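PDB 3VOV: glucokinase from Thermus thermophilus, which probably phosphorylates glucose and related hexoses with ATP as a zinc-containing hexokinase of the ROK family. Local coordinates for residues R188-A193 / E215-Q220; E202-F207 / G245-N250. All blocks are in the same frame, centred on the assembly; numbering follows the deposited sequence.

Contact 1: residues R188-A193 / E215-Q220; sequences RDATYA and ERLVLQ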
loop_
_atom_site.group_PDB
_atom_site.type_symbol
_atom_site.label_atom_id
_atom_site.label_comp_id
_atom_site.label_asym_id
_atom_site.label_seq_id
_atom_site.Cartn_x
_atom_site.Cartn_y
_atom_site.Cartn_z
ATOM N N ARG B 188 7.790 -14.818 11.407
ATOM C CA ARG B 188 6.334 -14.782 11.412
ATOM C C ARG B 188 5.788 -15.138 10.012
ATOM O O ARG B 188 4.891 -16.017 9.824
ATOM C CB ARG B 188 5.843 -13.388 11.846
ATOM C CG ARG B 188 4.334 -13.181 11.647
ATOM C CD ARG B 188 3.892 -11.680 11.429
ATOM N NE ARG B 188 4.511 -11.109 10.216
ATOM C CZ ARG B 188 4.949 -9.837 10.079
ATOM N NH1 ARG B 188 4.895 -8.946 11.086
ATOM N NH2 ARG B 188 5.482 -9.455 8.922
ATOM N N ASP B 189 6.320 -14.468 9.002
ATOM C CA ASP B 189 5.742 -14.656 7.663
ATOM C C ASP B 189 6.192 -16.012 7.068
ATOM O O ASP B 189 5.446 -16.629 6.274
ATOM C CB ASP B 189 6.167 -13.530 6.721
ATOM C CG ASP B 189 5.523 -12.197 7.075
ATOM O OD1 ASP B 189 4.394 -12.206 7.628
ATOM O OD2 ASP B 189 6.138 -11.139 6.822
ATOM N N ALA B 190 7.409 -16.454 7.419
ATOM C CA ALA B 190 7.876 -17.743 6.873
ATOM C C ALA B 190 7.098 -18.906 7.496
ATOM O O ALA B 190 6.726 -19.856 6.796
ATOM C CB ALA B 190 9.323 -17.905 7.042
ATOM N N THR B 191 6.828 -18.806 8.793
ATOM C CA THR B 191 6.065 -19.829 9.494
ATOM C C THR B 191 4.621 -19.874 8.977
ATOM O O THR B 191 4.076 -20.943 8.760
ATOM C CB THR B 191 6.128 -19.562 11.038
ATOM O OG1 THR B 191 7.500 -19.687 11.469
ATOM C CG2 THR B 191 5.244 -20.505 11.823
ATOM N N TYR B 192 4.009 -18.720 8.743
ATOM C CA TYR B 192 2.647 -18.711 8.172
ATOM C C TYR B 192 2.597 -19.322 6.757
ATOM O O TYR B 192 1.735 -20.179 6.437
ATOM C CB TYR B 192 2.102 -17.263 8.167
ATOM C CG TYR B 192 0.750 -17.166 7.512
ATOM C CD1 TYR B 192 -0.407 -17.546 8.200
ATOM C CD2 TYR B 192 0.637 -16.741 6.188
ATOM C CE1 TYR B 192 -1.671 -17.486 7.579
ATOM C CE2 TYR B 192 -0.631 -16.681 5.556
ATOM C CZ TYR B 192 -1.762 -17.048 6.257
ATOM O OH TYR B 192 -2.999 -16.971 5.653
ATOM N N ALA B 193 3.509 -18.885 5.906
ATOM C CA ALA B 193 3.490 -19.251 4.488
ATOM C C ALA B 193 3.932 -20.697 4.241
ATOM O O ALA B 193 3.354 -21.379 3.385
ATOM C CB ALA B 193 4.357 -18.287 3.687
ATOM N N GLU B 215 12.634 -16.881 -1.320
ATOM C CA GLU B 215 13.112 -15.745 -2.089
ATOM C C GLU B 215 12.159 -14.538 -2.041
ATOM O O GLU B 215 12.580 -13.404 -1.773
ATOM C CB GLU B 215 13.378 -16.166 -3.562
ATOM C CG GLU B 215 14.556 -17.145 -3.688
ATOM C CD GLU B 215 14.850 -17.582 -5.148
ATOM O OE1 GLU B 215 13.968 -17.441 -6.041
ATOM O OE2 GLU B 215 15.974 -18.067 -5.391
ATOM N N ARG B 216 10.879 -14.790 -2.322
ATOM C CA ARG B 216 9.879 -13.750 -2.352
ATOM C C ARG B 216 9.868 -12.943 -1.060
ATOM O O ARG B 216 9.928 -11.704 -1.058
ATOM C CB ARG B 216 8.479 -14.347 -2.616
ATOM C CG ARG B 216 7.512 -13.327 -3.291
ATOM C CD ARG B 216 6.024 -13.821 -3.302
ATOM N NE ARG B 216 5.117 -12.864 -3.957
ATOM C CZ ARG B 216 4.792 -12.895 -5.255
ATOM N NH1 ARG B 216 5.307 -13.823 -6.082
ATOM N NH2 ARG B 216 3.952 -11.992 -5.737
ATOM N N LEU B 217 9.790 -13.677 0.040
ATOM C CA LEU B 217 9.625 -13.133 1.386
ATOM C C LEU B 217 10.881 -12.390 1.831
ATOM O O LEU B 217 10.805 -11.281 2.381
ATOM C CB LEU B 217 9.350 -14.350 2.312
ATOM C CG LEU B 217 8.928 -14.208 3.744
ATOM C CD1 LEU B 217 8.395 -15.570 4.171
ATOM C CD2 LEU B 217 10.133 -13.792 4.565
ATOM N N VAL B 218 12.039 -13.008 1.615
ATOM C CA VAL B 218 13.322 -12.379 2.017
ATOM C C VAL B 218 13.602 -11.080 1.234
ATOM O O VAL B 218 13.987 -10.039 1.806
ATOM C CB VAL B 218 14.504 -13.350 1.888
ATOM C CG1 VAL B 218 15.825 -12.640 2.096
ATOM C CG2 VAL B 218 14.399 -14.471 2.900
ATOM N N LEU B 219 13.424 -11.146 -0.085
ATOM C CA LEU B 219 13.666 -9.975 -0.919
ATOM C C LEU B 219 12.718 -8.822 -0.626
ATOM O O LEU B 219 13.120 -7.673 -0.735
ATOM C CB LEU B 219 13.601 -10.342 -2.422
ATOM C CG LEU B 219 14.673 -11.299 -2.924
ATOM C CD1 LEU B 219 14.430 -11.645 -4.420
ATOM C CD2 LEU B 219 16.063 -10.776 -2.711
ATOM N N GLN B 220 11.456 -9.120 -0.333
ATOM C CA GLN B 220 10.501 -8.086 0.022
ATOM C C GLN B 220 10.938 -7.365 1.308
ATOM O O GLN B 220 10.859 -6.139 1.397
ATOM C CB GLN B 220 9.080 -8.648 0.166
ATOM C CG GLN B 220 8.135 -7.685 0.901
ATOM C CD GLN B 220 6.676 -8.146 0.902
ATOM O OE1 GLN B 220 6.042 -8.291 1.963
ATOM N NE2 GLN B 220 6.139 -8.371 -0.279
#
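L217 reaches D189 and A190 through an extended side chain: CG lies anti to the backbone N (chi1 -171°) and CD1 anti to CA (chi2 165°), which carries the CD1 methyl to the far end of the side chain and onto helix 183-194. There it rests on main chain as much as on side chains. L217 CD1 is 3.5 Å from both A190 CA and A190 N, and 3.7 Å from D189 C, so the methyl sits over the peptide joining the two residues. Its side-chain neighbours are A190 CB, at 3.8 Å from L217 CD1, and D189 CB, at 4.0 Å from L217 CD1. No hydrogen bond passes between the segments. The pairing joins the first and third of three successive helices, 183-194 and 212-236, in the half of the actin-like ATPase fold that also holds the zinc site; L203 of the intervening helix 200-208 touches both A190 and L217, closing a three-helix apolar cluster. CG of D189 stands anti to its own carbonyl carbon, beside the backbone N, and the carboxylate meets R188 side-on. R188 NE donates to D189 OD1 and R188 NH2 to D189 OD2, both 2.8 Å long. The two oxygens are approached differently: OD2 on its syn side though tilted out of the carboxylate plane, OD1 from well above it (56°). An alanine in place of D189 would keep the CB that L217 meets, but the loss of the carboxylate is likely to leave the R188 guanidinium without this charged mate and freer to turn. That group has further duties: R188 NH1 bonds A179 O, and the guanidinium forms a cation-pi contact with Y192 of the second subunit, which places this flank of helix 183-194 at a subunit interface.

Contact 2: residues E202-F207 / G245-N250; sequences ELFRLF and GGVALN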
loop_
_atom_site.group_PDB
_atom_site.type_symbol
_atom_site.label_atom_id
_atom_site.label_comp_id
_atom_site.label_asym_id
_atom_site.label_seq_id
_atom_site.Cartn_x
_atom_site.Cartn_y
_atom_site.Cartn_z
ATOM N N GLU B 202 16.547 -21.476 9.015
ATOM C CA GLU B 202 15.857 -22.337 8.049
ATOM C C GLU B 202 15.408 -21.471 6.847
ATOM O O GLU B 202 15.608 -21.859 5.682
ATOM C CB GLU B 202 14.709 -23.093 8.760
ATOM C CG GLU B 202 13.601 -23.804 7.922
ATOM C CD GLU B 202 14.032 -25.082 7.228
ATOM O OE1 GLU B 202 15.219 -25.502 7.312
ATOM O OE2 GLU B 202 13.166 -25.691 6.565
ATOM N N LEU B 203 14.867 -20.281 7.112
ATOM C CA LEU B 203 14.477 -19.361 6.029
ATOM C C LEU B 203 15.648 -19.052 5.087
ATOM O O LEU B 203 15.499 -19.127 3.863
ATOM C CB LEU B 203 13.842 -18.053 6.568
ATOM C CG LEU B 203 13.457 -16.997 5.507
ATOM C CD1 LEU B 203 12.378 -17.524 4.529
ATOM C CD2 LEU B 203 13.033 -15.649 6.173
ATOM N N PHE B 204 16.821 -18.732 5.636
ATOM C CA PHE B 204 17.957 -18.392 4.780
ATOM C C PHE B 204 18.533 -19.629 4.010
ATOM O O PHE B 204 19.054 -19.496 2.906
ATOM C CB PHE B 204 19.068 -17.674 5.565
ATOM C CG PHE B 204 18.698 -16.287 6.078
ATOM C CD1 PHE B 204 19.416 -15.721 7.130
ATOM C CD2 PHE B 204 17.664 -15.525 5.489
ATOM C CE1 PHE B 204 19.092 -14.435 7.627
ATOM C CE2 PHE B 204 17.339 -14.251 5.977
ATOM C CZ PHE B 204 18.066 -13.699 7.045
ATOM N N ARG B 205 18.439 -20.818 4.598
ATOM C CA ARG B 205 18.816 -22.061 3.889
ATOM C C ARG B 205 17.882 -22.264 2.690
ATOM O O ARG B 205 18.338 -22.479 1.567
ATOM C CB ARG B 205 18.727 -23.271 4.850
ATOM C CG ARG B 205 18.676 -24.656 4.147
ATOM C CD ARG B 205 18.393 -25.845 5.088
ATOM N NE ARG B 205 16.958 -26.113 5.234
ATOM C CZ ARG B 205 16.148 -26.556 4.269
ATOM N NH1 ARG B 205 16.595 -26.778 3.030
ATOM N NH2 ARG B 205 14.865 -26.777 4.548
ATOM N N LEU B 206 16.574 -22.162 2.933
ATOM C CA LEU B 206 15.581 -22.238 1.869
ATOM C C LEU B 206 15.838 -21.225 0.750
ATOM O O LEU B 206 15.743 -21.553 -0.447
ATOM C CB LEU B 206 14.177 -22.070 2.447
ATOM C CG LEU B 206 13.572 -23.253 3.215
ATOM C CD1 LEU B 206 12.413 -22.787 4.044
ATOM C CD2 LEU B 206 13.170 -24.391 2.229
ATOM N N PHE B 207 16.178 -20.000 1.146
ATOM C CA PHE B 207 16.545 -18.946 0.206
ATOM C C PHE B 207 17.757 -19.349 -0.663
ATOM O O PHE B 207 17.719 -19.292 -1.925
ATOM C CB PHE B 207 16.823 -17.629 0.958
ATOM C CG PHE B 207 17.204 -16.472 0.048
ATOM C CD1 PHE B 207 16.245 -15.572 -0.391
ATOM C CD2 PHE B 207 18.513 -16.291 -0.366
ATOM C CE1 PHE B 207 16.576 -14.493 -1.198
ATOM C CE2 PHE B 207 18.858 -15.225 -1.203
ATOM C CZ PHE B 207 17.863 -14.318 -1.625
ATOM N N GLY B 245 23.347 -5.316 12.860
ATOM C CA GLY B 245 22.505 -6.346 13.427
ATOM C C GLY B 245 22.716 -7.703 12.797
ATOM O O GLY B 245 22.948 -7.797 11.608
ATOM N N GLY B 246 22.481 -8.768 13.563
ATOM C CA GLY B 246 22.835 -10.104 13.102
ATOM C C GLY B 246 22.013 -10.616 11.946
ATOM O O GLY B 246 22.503 -11.420 11.133
ATOM N N VAL B 247 20.758 -10.168 11.855
ATOM C CA VAL B 247 19.905 -10.642 10.793
ATOM C C VAL B 247 20.335 -10.031 9.456
ATOM O O VAL B 247 20.415 -10.751 8.451
ATOM C CB VAL B 247 18.401 -10.408 11.127
ATOM C CG1 VAL B 247 17.561 -10.664 9.951
ATOM C CG2 VAL B 247 17.975 -11.318 12.286
ATOM N N ALA B 248 20.619 -8.727 9.425
ATOM C CA ALA B 248 21.043 -8.112 8.168
ATOM C C ALA B 248 22.478 -8.560 7.786
ATOM O O ALA B 248 22.748 -8.931 6.648
ATOM C CB ALA B 248 20.980 -6.636 8.273
ATOM N N LEU B 249 23.395 -8.518 8.735
ATOM C CA LEU B 249 24.801 -8.825 8.417
ATOM C C LEU B 249 25.048 -10.291 7.996
ATOM O O LEU B 249 25.904 -10.544 7.165
ATOM C CB LEU B 249 25.734 -8.427 9.578
ATOM C CG LEU B 249 25.714 -6.941 9.998
ATOM C CD1 LEU B 249 26.493 -6.743 11.272
ATOM C CD2 LEU B 249 26.302 -6.073 8.935
ATOM N N ASN B 250 24.288 -11.239 8.533
ATOM C CA ASN B 250 24.488 -12.639 8.169
ATOM C C ASN B 250 23.500 -13.179 7.145
ATOM O O ASN B 250 23.496 -14.366 6.849
ATOM C CB ASN B 250 24.530 -13.506 9.430
ATOM C CG ASN B 250 25.693 -13.129 10.336
ATOM O OD1 ASN B 250 26.848 -13.101 9.898
ATOM N ND2 ASN B 250 25.396 -12.801 11.580
#
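F204 and N250 mark the closest backbone approach between helix 200-208 and the short helix 246-249, and their CA atoms are still 9.3 Å apart, a gap that the F204 ring spans, largely to backbone carbonyls. G245 occupies the N-cap position of the short helix; its phi of 89° and psi of 151° would press a CB against the preceding carbonyl O, which accounts for glycine there. The helix is a single turn, closed by L249 N to G245 O (3.0 Å) and left at N250. This glycine-rich turn follows strand 240-244 and by its place after that strand probably corresponds to the adenosine motif of actin-like sugar kinases. From the other side, F204 does the bridging. Its chi1 of -67° places CG beside the backbone N, and the ring runs out to the helix 246-249. F204 CE1 lies 4.0 Å from V247 O, F204 CZ 4.2 Å from V247 CG1, and F204 CD1 4.3 Å from N250 O. Both carbonyl oxygens approach the ring obliquely. P252 also touches F204, while V247 also packs on L186 of helix 183-194 and on V132 of strand 127-132. Away from the short helix, R205 holds E202 side-on through NE and NH2, with R205 NE to E202 OE1 at 2.8 Å. Since the crossing has no hydrogen bond or ion pair, its cohesion rests on loose van der Waals contact between one phenyl ring, two carbonyl oxygens and a valine methyl.

Contact 1 is core packing: all three of its touching residues are buried. In contact 2 none is, and N250 is exposed. They share no segment, yet lie in one neighbourhood, their centres 12 Å apart, because helix 200-208 of contact 2 sits between the two helices of contact 1 in the chain and packs on both. L203 CD2 reaches L217 CD2 at 3.8 Å, and F207 CD1 reaches V218 CB at 3.6 Å. Contact 1 joins aliphatic carbon to helix backbone, beside a region that meets other subunits; contact 2 sets an aromatic ring against carbonyl oxygens and a valine methyl, touched by no other protein chain of the assembly.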